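PDB 6OTU: glucose-6-phosphate isomerase from Chlamydia trachomatis D/UW-3/CX, which catalyses the reversible isomerisation of glucose 6-phosphate to fructose 6-phosphate. Local coordinates for residues E69-L74 / S317-V322; A110-V115 / A299-A304; A166-M171 / F283-E288; G412-C415 / S420-S423. One frame throughout, in Å; residues are numbered along the deposited sequence.

Contact 1 (E69-L74 / S317-V322); sequences EALQGL and SAMLGV
Met319 reaches from helix 313-327 to Leu71 and Leu74 of helix 65-77, in a buried helix-helix contact of the phosphoglucose isomerase fold. The two short axes come no closer than 10.4 Å. Their N-to-C directions differ by 109°, so the helices meet crosswise and side chains span the gap. The methyl CE of Met319 does the touching. Its chain bends at both chi2 and chi3, which brings CE over the Leu74 branch. Met319 CE lies 3.5 Å from Leu74 CD2. Leu71 runs past Met319 in the opposite sense, and its CD2 is 4.0 Å from Met319 CE. No hydrogen bond crosses between the two segments, so the contact is apolar packing. Further out, Met309 touches both Leu71 and Met319. Leu23 of helix 18-26 packs on Leu71 as well. Gln72, on a different side of its helix, accepts a hydrogen bond at OE1 from the backbone N of Met309, which links the helix to that loop. Leu74 CG stands anti to its backbone N (chi1 -176°). From there the branch also reaches the next turn of the partner helix, where Leu74 CD2 is 4.4 Å from Val322 CG1.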
loop_
_atom_site.group_PDB
_atom_site.type_symbol
_atom_site.label_atom_id
_atom_site.label_comp_id
_atom_site.label_asym_id
_atom_site.label_seq_id
_atom_site.Cartn_x
_atom_site.Cartn_y
_atom_site.Cartn_z
ATOM N N GLU A 69 -14.973 -24.975 -16.898
ATOM C CA GLU A 69 -14.919 -25.464 -18.272
ATOM C C GLU A 69 -15.062 -24.308 -19.250
ATOM O O GLU A 69 -14.339 -24.235 -20.251
ATOM C CB GLU A 69 -15.991 -26.526 -18.522
ATOM N N ALA A 70 -15.957 -23.373 -18.952
ATOM C CA ALA A 70 -16.166 -22.230 -19.831
ATOM C C ALA A 70 -14.982 -21.261 -19.792
ATOM O O ALA A 70 -14.558 -20.753 -20.839
ATOM C CB ALA A 70 -17.470 -21.525 -19.449
ATOM N N LEU A 71 -14.446 -20.966 -18.601
ATOM C CA LEU A 71 -13.205 -20.187 -18.542
ATOM C C LEU A 71 -12.120 -20.834 -19.399
ATOM O O LEU A 71 -11.402 -20.144 -20.130
ATOM C CB LEU A 71 -12.722 -20.040 -17.097
ATOM C CG LEU A 71 -13.487 -19.057 -16.199
ATOM C CD1 LEU A 71 -13.059 -19.183 -14.737
ATOM C CD2 LEU A 71 -13.328 -17.619 -16.698
ATOM N N GLN A 72 -11.997 -22.167 -19.340
ATOM C CA GLN A 72 -11.033 -22.825 -20.221
ATOM C C GLN A 72 -11.355 -22.559 -21.690
ATOM O O GLN A 72 -10.447 -22.320 -22.499
ATOM C CB GLN A 72 -10.998 -24.335 -19.955
ATOM C CG GLN A 72 -10.356 -25.140 -21.098
ATOM C CD GLN A 72 -8.847 -24.980 -21.154
ATOM O OE1 GLN A 72 -8.193 -24.840 -20.122
ATOM N NE2 GLN A 72 -8.284 -25.006 -22.361
ATOM N N GLY A 73 -12.643 -22.619 -22.054
ATOM C CA GLY A 73 -13.049 -22.255 -23.404
ATOM C C GLY A 73 -12.692 -20.822 -23.753
ATOM O O GLY A 73 -12.310 -20.529 -24.885
ATOM N N LEU A 74 -12.786 -19.915 -22.777
ATOM C CA LEU A 74 -12.437 -18.523 -23.034
ATOM C C LEU A 74 -10.961 -18.376 -23.402
ATOM O O LEU A 74 -10.625 -17.603 -24.305
ATOM C CB LEU A 74 -12.799 -17.649 -21.821
ATOM C CG LEU A 74 -12.570 -16.143 -21.997
ATOM C CD1 LEU A 74 -13.231 -15.668 -23.285
ATOM C CD2 LEU A 74 -13.086 -15.337 -20.797
ATOM N N SER A 317 -4.723 -18.176 -12.646
ATOM C CA SER A 317 -4.869 -16.984 -11.828
ATOM C C SER A 317 -5.437 -15.827 -12.651
ATOM O O SER A 317 -6.327 -15.109 -12.186
ATOM C CB SER A 317 -3.526 -16.630 -11.200
ATOM O OG SER A 317 -3.489 -15.262 -10.851
ATOM N N ALA A 318 -5.002 -15.697 -13.910
ATOM C CA ALA A 318 -5.560 -14.676 -14.792
ATOM C C ALA A 318 -7.057 -14.882 -15.018
ATOM O O ALA A 318 -7.838 -13.927 -14.927
ATOM C CB ALA A 318 -4.817 -14.663 -16.126
ATOM N N MET A 319 -7.484 -16.125 -15.307
ATOM C CA MET A 319 -8.896 -16.351 -15.635
ATOM C C MET A 319 -9.791 -16.247 -14.398
ATOM O O MET A 319 -10.910 -15.714 -14.475
ATOM C CB MET A 319 -9.076 -17.708 -16.324
ATOM C CG MET A 319 -8.291 -17.840 -17.608
ATOM S SD MET A 319 -8.566 -16.476 -18.759
ATOM C CE MET A 319 -10.294 -16.750 -19.148
ATOM N N LEU A 320 -9.315 -16.723 -13.243
ATOM C CA LEU A 320 -10.041 -16.477 -11.994
ATOM C C LEU A 320 -10.162 -14.978 -11.710
ATOM O O LEU A 320 -11.187 -14.513 -11.197
ATOM C CB LEU A 320 -9.339 -17.188 -10.838
ATOM C CG LEU A 320 -9.410 -18.724 -10.838
ATOM C CD1 LEU A 320 -8.428 -19.318 -9.847
ATOM C CD2 LEU A 320 -10.839 -19.194 -10.545
ATOM N N GLY A 321 -9.130 -14.200 -12.040
ATOM C CA GLY A 321 -9.248 -12.752 -11.889
ATOM C C GLY A 321 -10.293 -12.160 -12.818
ATOM O O GLY A 321 -11.067 -11.287 -12.422
ATOM N N VAL A 322 -10.335 -12.645 -14.065
ATOM C CA VAL A 322 -11.331 -12.196 -15.039
ATOM C C VAL A 322 -12.733 -12.560 -14.563
ATOM O O VAL A 322 -13.675 -11.767 -14.695
ATOM C CB VAL A 322 -11.022 -12.806 -16.424
ATOM C CG1 VAL A 322 -12.232 -12.737 -17.344
ATOM C CG2 VAL A 322 -9.792 -12.158 -17.050
#

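Contact 2 (A110-V115 / A299-A304); sequences ATRAWV and AIDAHA
A buried salt bridge links the short helical turn 110-113 to the last turns of helix 287-303, away from the active site. Arg112 grips Asp301 side-on, through NE and one terminal nitrogen, with one bond to each carboxylate oxygen. Arg112 NE donates to Asp301 OD2 at 2.7 Å, with an N-H...O angle of 153°. Arg112 NH2 donates to Asp301 OD1 at 3.0 Å, and this bond is straighter, at 168°. Both oxygens use their syn lone pairs. The guanidinium and carboxylate planes are only 17° apart, so the two flat groups meet edge to edge. OD1 lies almost in the guanidinium plane, while OD2 is tilted a little from it. The arginine chain bends at chi2, which leads the guanidinium across to the aspartate. Asp301 OD2 is also 3.4 Å from Arg112 CG. The charges have further partners. Asp301 OD1 is bonded to His478 NE2, and Arg112 NH2 forms a second salt bridge with Glu477. Arg112 NH1 bonds to Thr273 OG1, so all three guanidinium nitrogens have partners. Glu477 and His478 belong to helix 466-487, whose Ala474 also packs on Arg112. The polar cluster therefore joins three elements: turn 110-113, helix 287-303 and helix 466-487.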
loop_
_atom_site.group_PDB
_atom_site.type_symbol
_atom_site.label_atom_id
_atom_site.label_comp_id
_atom_site.label_asym_id
_atom_site.label_seq_id
_atom_site.Cartn_x
_atom_site.Cartn_y
_atom_site.Cartn_z
ATOM N N ALA A 110 13.010 -12.996 -22.582
ATOM C CA ALA A 110 14.287 -13.337 -23.186
ATOM C C ALA A 110 15.474 -12.937 -22.303
ATOM O O ALA A 110 16.575 -13.470 -22.494
ATOM C CB ALA A 110 14.389 -12.700 -24.572
ATOM N N THR A 111 15.277 -12.043 -21.323
ATOM C CA THR A 111 16.380 -11.671 -20.437
ATOM C C THR A 111 16.771 -12.783 -19.471
ATOM O O THR A 111 17.849 -12.702 -18.867
ATOM C CB THR A 111 16.054 -10.410 -19.632
ATOM O OG1 THR A 111 14.964 -10.666 -18.739
ATOM C CG2 THR A 111 15.689 -9.275 -20.555
ATOM N N ARG A 112 15.925 -13.814 -19.303
ATOM C CA ARG A 112 16.289 -14.993 -18.526
ATOM C C ARG A 112 16.206 -16.296 -19.315
ATOM O O ARG A 112 16.626 -17.340 -18.794
ATOM C CB ARG A 112 15.415 -15.106 -17.257
ATOM C CG ARG A 112 13.893 -15.275 -17.491
ATOM C CD ARG A 112 13.158 -13.916 -17.482
ATOM N NE ARG A 112 11.711 -14.069 -17.320
ATOM C CZ ARG A 112 10.881 -13.111 -16.900
ATOM N NH1 ARG A 112 11.327 -11.889 -16.600
ATOM N NH2 ARG A 112 9.580 -13.371 -16.798
ATOM N N ALA A 113 15.684 -16.268 -20.546
ATOM C CA ALA A 113 15.526 -17.497 -21.324
ATOM C C ALA A 113 16.853 -18.234 -21.509
ATOM O O ALA A 113 16.867 -19.463 -21.666
ATOM C CB ALA A 113 14.886 -17.175 -22.682
ATOM N N TRP A 114 17.976 -17.513 -21.466
ATOM C CA TRP A 114 19.265 -18.116 -21.781
ATOM C C TRP A 114 19.775 -19.054 -20.698
ATOM O O TRP A 114 20.773 -19.736 -20.943
ATOM C CB TRP A 114 20.318 -17.041 -22.033
ATOM C CG TRP A 114 20.606 -16.193 -20.830
ATOM C CD1 TRP A 114 19.960 -15.038 -20.463
ATOM C CD2 TRP A 114 21.615 -16.424 -19.834
ATOM N NE1 TRP A 114 20.496 -14.550 -19.292
ATOM C CE2 TRP A 114 21.521 -15.371 -18.892
ATOM C CE3 TRP A 114 22.592 -17.409 -19.649
ATOM C CZ2 TRP A 114 22.367 -15.283 -17.775
ATOM C CZ3 TRP A 114 23.436 -17.322 -18.532
ATOM C CH2 TRP A 114 23.315 -16.264 -17.618
ATOM N N VAL A 115 19.143 -19.106 -19.516
ATOM C CA VAL A 115 19.630 -20.031 -18.496
ATOM C C VAL A 115 19.092 -21.440 -18.678
ATOM O O VAL A 115 19.523 -22.350 -17.958
ATOM C CB VAL A 115 19.312 -19.596 -17.054
ATOM C CG1 VAL A 115 19.769 -18.186 -16.824
ATOM C CG2 VAL A 115 17.838 -19.767 -16.768
ATOM N N ALA A 299 11.781 -20.789 -15.440
ATOM C CA ALA A 299 10.981 -21.996 -15.268
ATOM C C ALA A 299 9.489 -21.695 -15.391
ATOM O O ALA A 299 8.731 -22.523 -15.907
ATOM C CB ALA A 299 11.307 -22.648 -13.925
ATOM N N ILE A 300 9.047 -20.522 -14.919
ATOM C CA ILE A 300 7.637 -20.154 -15.050
ATOM C C ILE A 300 7.321 -19.723 -16.483
ATOM O O ILE A 300 6.252 -20.059 -17.016
ATOM C CB ILE A 300 7.243 -19.065 -14.019
ATOM C CG1 ILE A 300 7.151 -19.641 -12.592
ATOM C CG2 ILE A 300 5.905 -18.431 -14.372
ATOM C CD1 ILE A 300 6.171 -20.804 -12.428
ATOM N N ASP A 301 8.232 -18.976 -17.126
ATOM C CA ASP A 301 8.098 -18.705 -18.557
ATOM C C ASP A 301 7.779 -19.979 -19.333
ATOM O O ASP A 301 6.883 -19.994 -20.181
ATOM C CB ASP A 301 9.377 -18.077 -19.116
ATOM C CG ASP A 301 9.709 -16.729 -18.484
ATOM O OD1 ASP A 301 8.841 -16.147 -17.792
ATOM O OD2 ASP A 301 10.858 -16.271 -18.666
ATOM N N ALA A 302 8.517 -21.060 -19.067
ATOM C CA ALA A 302 8.244 -22.295 -19.792
ATOM C C ALA A 302 6.903 -22.890 -19.375
ATOM O O ALA A 302 6.150 -23.393 -20.216
ATOM C CB ALA A 302 9.379 -23.294 -19.575
ATOM N N HIS A 303 6.575 -22.805 -18.085
ATOM C CA HIS A 303 5.351 -23.421 -17.583
ATOM C C HIS A 303 4.105 -22.709 -18.099
ATOM O O HIS A 303 3.056 -23.348 -18.258
ATOM C CB HIS A 303 5.384 -23.438 -16.053
ATOM C CG HIS A 303 4.049 -23.679 -15.409
ATOM N ND1 HIS A 303 3.516 -24.940 -15.243
ATOM C CD2 HIS A 303 3.159 -22.819 -14.861
ATOM C CE1 HIS A 303 2.344 -24.840 -14.639
ATOM N NE2 HIS A 303 2.103 -23.563 -14.403
ATOM N N ALA A 304 4.206 -21.399 -18.383
ATOM C CA ALA A 304 3.064 -20.592 -18.816
ATOM C C ALA A 304 2.560 -20.945 -20.215
ATOM O O ALA A 304 1.521 -20.405 -20.624
ATOM C CB ALA A 304 3.414 -19.105 -18.779
#

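Contact 3 (A166-M171 / F283-E288); sequences AMYFAM and FAFGYE
Phe285 is the bump of this contact: its ring pushes from the end of helix 275-285 into a hollow on helix 162-172 lined by Tyr168 and Met171. The tip enters first. Phe285 CZ comes within 3.3 Å of Tyr168 CD1 and lies 3.4 Å from the backbone O of Tyr168. The two ring planes are only 18° apart, but the rings are slid so far past each other that they barely overlap. Their centroids are 5.3 Å apart. Met171 forms the other wall. Its CB makes an off-centre CH-pi contact, 4.2 Å from the centroid of the Phe285 ring. The Met171 sulfur stands obliquely to the same ring in a Met-aromatic contact. Met171 O lies over one face of the Phe285 ring, and over the other the methyl of Ala284, the residue just before it, sits above the centre. That methyl is a second small bump. Ala284 CB meets the edge of the Tyr168 ring, near its plane, 3.7 Å from Tyr168 CE1. With chi1 at 165° the Tyr168 ring is carried toward helix 275-285; its OH bonds to Gln172 NE2. Gly286, the first residue after that helix, has positive phi and takes the N-cap position of helix 287-303. Cys175, in the loop after helix 162-172, also packs on Phe285. Helix 162-172 is backed by helix 466-487, whose Ala469 touches Met171, and by Phe293 of helix 287-303.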
loop_
_atom_site.group_PDB
_atom_site.type_symbol
_atom_site.label_atom_id
_atom_site.label_comp_id
_atom_site.label_asym_id
_atom_site.label_seq_id
_atom_site.Cartn_x
_atom_site.Cartn_y
_atom_site.Cartn_z
ATOM N N ALA A 166 11.466 -4.805 -4.469
ATOM C CA ALA A 166 10.665 -5.935 -4.013
ATOM C C ALA A 166 11.482 -7.227 -3.994
ATOM O O ALA A 166 11.331 -8.059 -3.088
ATOM C CB ALA A 166 9.435 -6.085 -4.909
ATOM N N MET A 167 12.350 -7.414 -4.991
ATOM C CA MET A 167 13.143 -8.635 -5.054
ATOM C C MET A 167 14.270 -8.615 -4.027
ATOM O O MET A 167 14.588 -9.650 -3.438
ATOM C CB MET A 167 13.688 -8.840 -6.479
ATOM C CG MET A 167 12.623 -9.268 -7.519
ATOM S SD MET A 167 11.602 -10.718 -7.056
ATOM C CE MET A 167 10.110 -9.910 -6.443
ATOM N N TYR A 168 14.872 -7.446 -3.792
ATOM C CA TYR A 168 15.951 -7.350 -2.820
ATOM C C TYR A 168 15.464 -7.740 -1.421
ATOM O O TYR A 168 16.094 -8.556 -0.735
ATOM C CB TYR A 168 16.551 -5.933 -2.826
ATOM C CG TYR A 168 17.401 -5.691 -1.601
ATOM C CD1 TYR A 168 18.678 -6.221 -1.509
ATOM C CD2 TYR A 168 16.902 -4.998 -0.511
ATOM C CE1 TYR A 168 19.443 -6.046 -0.372
ATOM C CE2 TYR A 168 17.654 -4.817 0.628
ATOM C CZ TYR A 168 18.925 -5.346 0.701
ATOM O OH TYR A 168 19.685 -5.162 1.847
ATOM N N PHE A 169 14.330 -7.180 -0.983
ATOM C CA PHE A 169 13.806 -7.572 0.324
ATOM C C PHE A 169 13.291 -9.008 0.329
ATOM O O PHE A 169 13.297 -9.658 1.380
ATOM C CB PHE A 169 12.718 -6.601 0.781
ATOM C CG PHE A 169 13.259 -5.260 1.175
ATOM C CD1 PHE A 169 13.729 -5.035 2.462
ATOM C CD2 PHE A 169 13.354 -4.233 0.244
ATOM C CE1 PHE A 169 14.251 -3.797 2.810
ATOM C CE2 PHE A 169 13.876 -2.995 0.596
ATOM C CZ PHE A 169 14.322 -2.778 1.869
ATOM N N ALA A 170 12.860 -9.530 -0.820
ATOM C CA ALA A 170 12.404 -10.919 -0.842
ATOM C C ALA A 170 13.550 -11.872 -0.543
ATOM O O ALA A 170 13.367 -12.888 0.140
ATOM C CB ALA A 170 11.787 -11.259 -2.195
ATOM N N MET A 171 14.734 -11.558 -1.045
ATOM C CA MET A 171 15.881 -12.439 -0.929
ATOM C C MET A 171 16.729 -12.157 0.296
ATOM O O MET A 171 17.579 -12.992 0.641
ATOM C CB MET A 171 16.764 -12.313 -2.170
ATOM C CG MET A 171 16.115 -12.797 -3.420
ATOM S SD MET A 171 17.181 -12.504 -4.846
ATOM C CE MET A 171 15.913 -12.583 -6.102
ATOM N N PHE A 283 25.126 -7.401 -6.399
ATOM C CA PHE A 283 26.006 -6.809 -5.394
ATOM C C PHE A 283 25.606 -7.237 -3.987
ATOM O O PHE A 283 26.467 -7.580 -3.165
ATOM C CB PHE A 283 25.986 -5.286 -5.527
ATOM C CG PHE A 283 26.794 -4.564 -4.486
ATOM C CD1 PHE A 283 28.147 -4.326 -4.676
ATOM C CD2 PHE A 283 26.196 -4.093 -3.323
ATOM C CE1 PHE A 283 28.894 -3.645 -3.716
ATOM C CE2 PHE A 283 26.936 -3.413 -2.370
ATOM C CZ PHE A 283 28.287 -3.189 -2.565
ATOM N N ALA A 284 24.306 -7.210 -3.687
ATOM C CA ALA A 284 23.841 -7.589 -2.358
ATOM C C ALA A 284 24.219 -9.026 -2.039
ATOM O O ALA A 284 24.874 -9.297 -1.029
ATOM C CB ALA A 284 22.323 -7.403 -2.249
ATOM N N PHE A 285 23.834 -9.957 -2.904
ATOM C CA PHE A 285 23.851 -11.370 -2.569
ATOM C C PHE A 285 24.833 -12.197 -3.382
ATOM O O PHE A 285 24.891 -13.416 -3.180
ATOM C CB PHE A 285 22.437 -11.947 -2.725
ATOM C CG PHE A 285 21.357 -11.054 -2.167
ATOM C CD1 PHE A 285 21.310 -10.770 -0.810
ATOM C CD2 PHE A 285 20.391 -10.499 -2.991
ATOM C CE1 PHE A 285 20.326 -9.949 -0.293
ATOM C CE2 PHE A 285 19.398 -9.687 -2.471
ATOM C CZ PHE A 285 19.369 -9.414 -1.120
ATOM N N GLY A 286 25.594 -11.588 -4.289
ATOM C CA GLY A 286 26.523 -12.337 -5.135
ATOM C C GLY A 286 25.876 -12.838 -6.413
ATOM O O GLY A 286 24.664 -13.054 -6.490
ATOM N N TYR A 287 26.720 -13.044 -7.437
ATOM C CA TYR A 287 26.250 -13.388 -8.781
ATOM C C TYR A 287 25.341 -14.615 -8.792
ATOM O O TYR A 287 24.255 -14.591 -9.388
ATOM C CB TYR A 287 27.448 -13.626 -9.699
ATOM C CG TYR A 287 27.095 -13.985 -11.128
ATOM C CD1 TYR A 287 26.595 -13.032 -11.993
ATOM C CD2 TYR A 287 27.289 -15.275 -11.620
ATOM C CE1 TYR A 287 26.288 -13.347 -13.312
ATOM C CE2 TYR A 287 26.983 -15.601 -12.941
ATOM C CZ TYR A 287 26.480 -14.626 -13.780
ATOM O OH TYR A 287 26.160 -14.912 -15.091
ATOM N N GLU A 288 25.787 -15.705 -8.155
ATOM C CA GLU A 288 25.065 -16.973 -8.212
ATOM C C GLU A 288 23.630 -16.832 -7.723
ATOM O O GLU A 288 22.740 -17.540 -8.204
ATOM C CB GLU A 288 25.808 -18.040 -7.396
#

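Contact 4 (G412-C415 / S420-S423); sequences GLDC and SSSS
Asp414 reaches out of the loop before strand 416-417 and grips the start of helix 422-439 with its carboxylate. The CB of Asp414 points toward the helix start, and the carboxylate carbon CG of Asp414 lies 3.7 Å from Ser421 CB. One oxygen, OD1, accepts from two backbone amides. Ser422 N reaches Asp414 OD1 at 2.9 Å on the syn side, and Cys415 N reaches it at 2.7 Å on the anti side. Both donors lie somewhat out of the carboxylate plane. At the other oxygen, Asp414 OD2 accepts from Ser423 N at 3.0 Å through its syn lone pair, with an N-H...O angle of 162°. Ser423 OG is also 3.0 Å from Asp414 OD2 and has a further partner in Asn409 ND2. These bonds fix the rotation of the carboxylate. The backbone beside it is joined too: Ser421 CA makes a CA-H...O contact of 3.3 Å with Cys415 O. A water donates to Cys415 O and is hydrogen-bonded to Ser422 OG. The second subunit packs here, with its Pro189 against Asp414. The motif is a carboxylate bound by first-turn amides at a helix N-terminus, with Ser421 as the N-cap residue, at the foot of the short hairpin 416-417/420-421.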
loop_
_atom_site.group_PDB
_atom_site.type_symbol
_atom_site.label_atom_id
_atom_site.label_comp_id
_atom_site.label_asym_id
_atom_site.label_seq_id
_atom_site.Cartn_x
_atom_site.Cartn_y
_atom_site.Cartn_z
ATOM N N GLY A 412 15.571 -18.769 9.872
ATOM C CA GLY A 412 15.914 -19.824 10.804
ATOM C C GLY A 412 15.661 -19.544 12.270
ATOM O O GLY A 412 16.052 -20.364 13.102
ATOM N N LEU A 413 15.036 -18.415 12.628
ATOM C CA LEU A 413 14.735 -18.116 14.026
ATOM C C LEU A 413 13.258 -18.384 14.297
ATOM O O LEU A 413 12.382 -17.820 13.630
ATOM C CB LEU A 413 15.076 -16.676 14.406
ATOM C CG LEU A 413 14.548 -16.390 15.826
ATOM C CD1 LEU A 413 15.409 -17.077 16.872
ATOM C CD2 LEU A 413 14.417 -14.911 16.153
ATOM N N ASP A 414 12.987 -19.237 15.277
ATOM C CA ASP A 414 11.619 -19.604 15.605
ATOM C C ASP A 414 11.609 -20.175 17.016
ATOM O O ASP A 414 12.651 -20.323 17.658
ATOM C CB ASP A 414 11.042 -20.590 14.575
ATOM C CG ASP A 414 9.528 -20.446 14.409
ATOM O OD1 ASP A 414 8.868 -19.974 15.362
ATOM O OD2 ASP A 414 8.996 -20.821 13.339
ATOM N N CYS A 415 10.413 -20.538 17.469
ATOM C CA CYS A 415 10.116 -20.718 18.881
ATOM C C CYS A 415 8.887 -21.602 18.973
ATOM O O CYS A 415 7.898 -21.349 18.278
ATOM C CB CYS A 415 9.850 -19.355 19.540
ATOM S SG CYS A 415 9.602 -19.363 21.305
ATOM N N SER A 420 3.317 -25.395 18.915
ATOM C CA SER A 420 3.584 -25.085 17.515
ATOM C C SER A 420 4.595 -23.951 17.390
ATOM O O SER A 420 4.748 -23.114 18.288
ATOM C CB SER A 420 2.298 -24.732 16.758
ATOM O OG SER A 420 1.755 -23.506 17.218
ATOM N N SER A 421 5.293 -23.945 16.259
ATOM C CA SER A 421 6.180 -22.852 15.922
ATOM C C SER A 421 5.379 -21.686 15.354
ATOM O O SER A 421 4.236 -21.837 14.908
ATOM C CB SER A 421 7.224 -23.307 14.911
ATOM O OG SER A 421 6.672 -23.289 13.605
ATOM N N SER A 422 6.009 -20.508 15.362
ATOM C CA SER A 422 5.377 -19.312 14.818
ATOM C C SER A 422 5.247 -19.373 13.296
ATOM O O SER A 422 4.274 -18.852 12.744
ATOM C CB SER A 422 6.166 -18.073 15.248
ATOM O OG SER A 422 5.843 -17.707 16.586
ATOM N N SER A 423 6.196 -20.000 12.596
ATOM C CA SER A 423 5.977 -20.271 11.179
ATOM C C SER A 423 4.655 -21.007 10.963
ATOM O O SER A 423 3.881 -20.657 10.060
ATOM C CB SER A 423 7.145 -21.072 10.596
ATOM O OG SER A 423 8.310 -20.269 10.467
HETATM O O HOH W 1 5.312 -20.002 18.500
#

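Contacts 1, 2 and 3 are buried, while contact 4 is partly buried, lies farthest from the chain's centre and faces the second subunit. Contacts 2 and 3 both use helix 287-303, one near its end and the other at its start. They touch where Trp114 packs on Tyr287. Contact 1 uses the next helix, 313-327, and helix 466-487 borders all three. Along the chain contact 3 is nested within contact 2, and contact 2 within contact 1; contact 4 follows and closes a short turn. The chemistry differs: contact 1 is aliphatic, contact 3 aromatic and sulfur-aromatic, contact 2 a buried ion pair, and contact 4 a carboxylate bonded chiefly to backbone amides at a helix start.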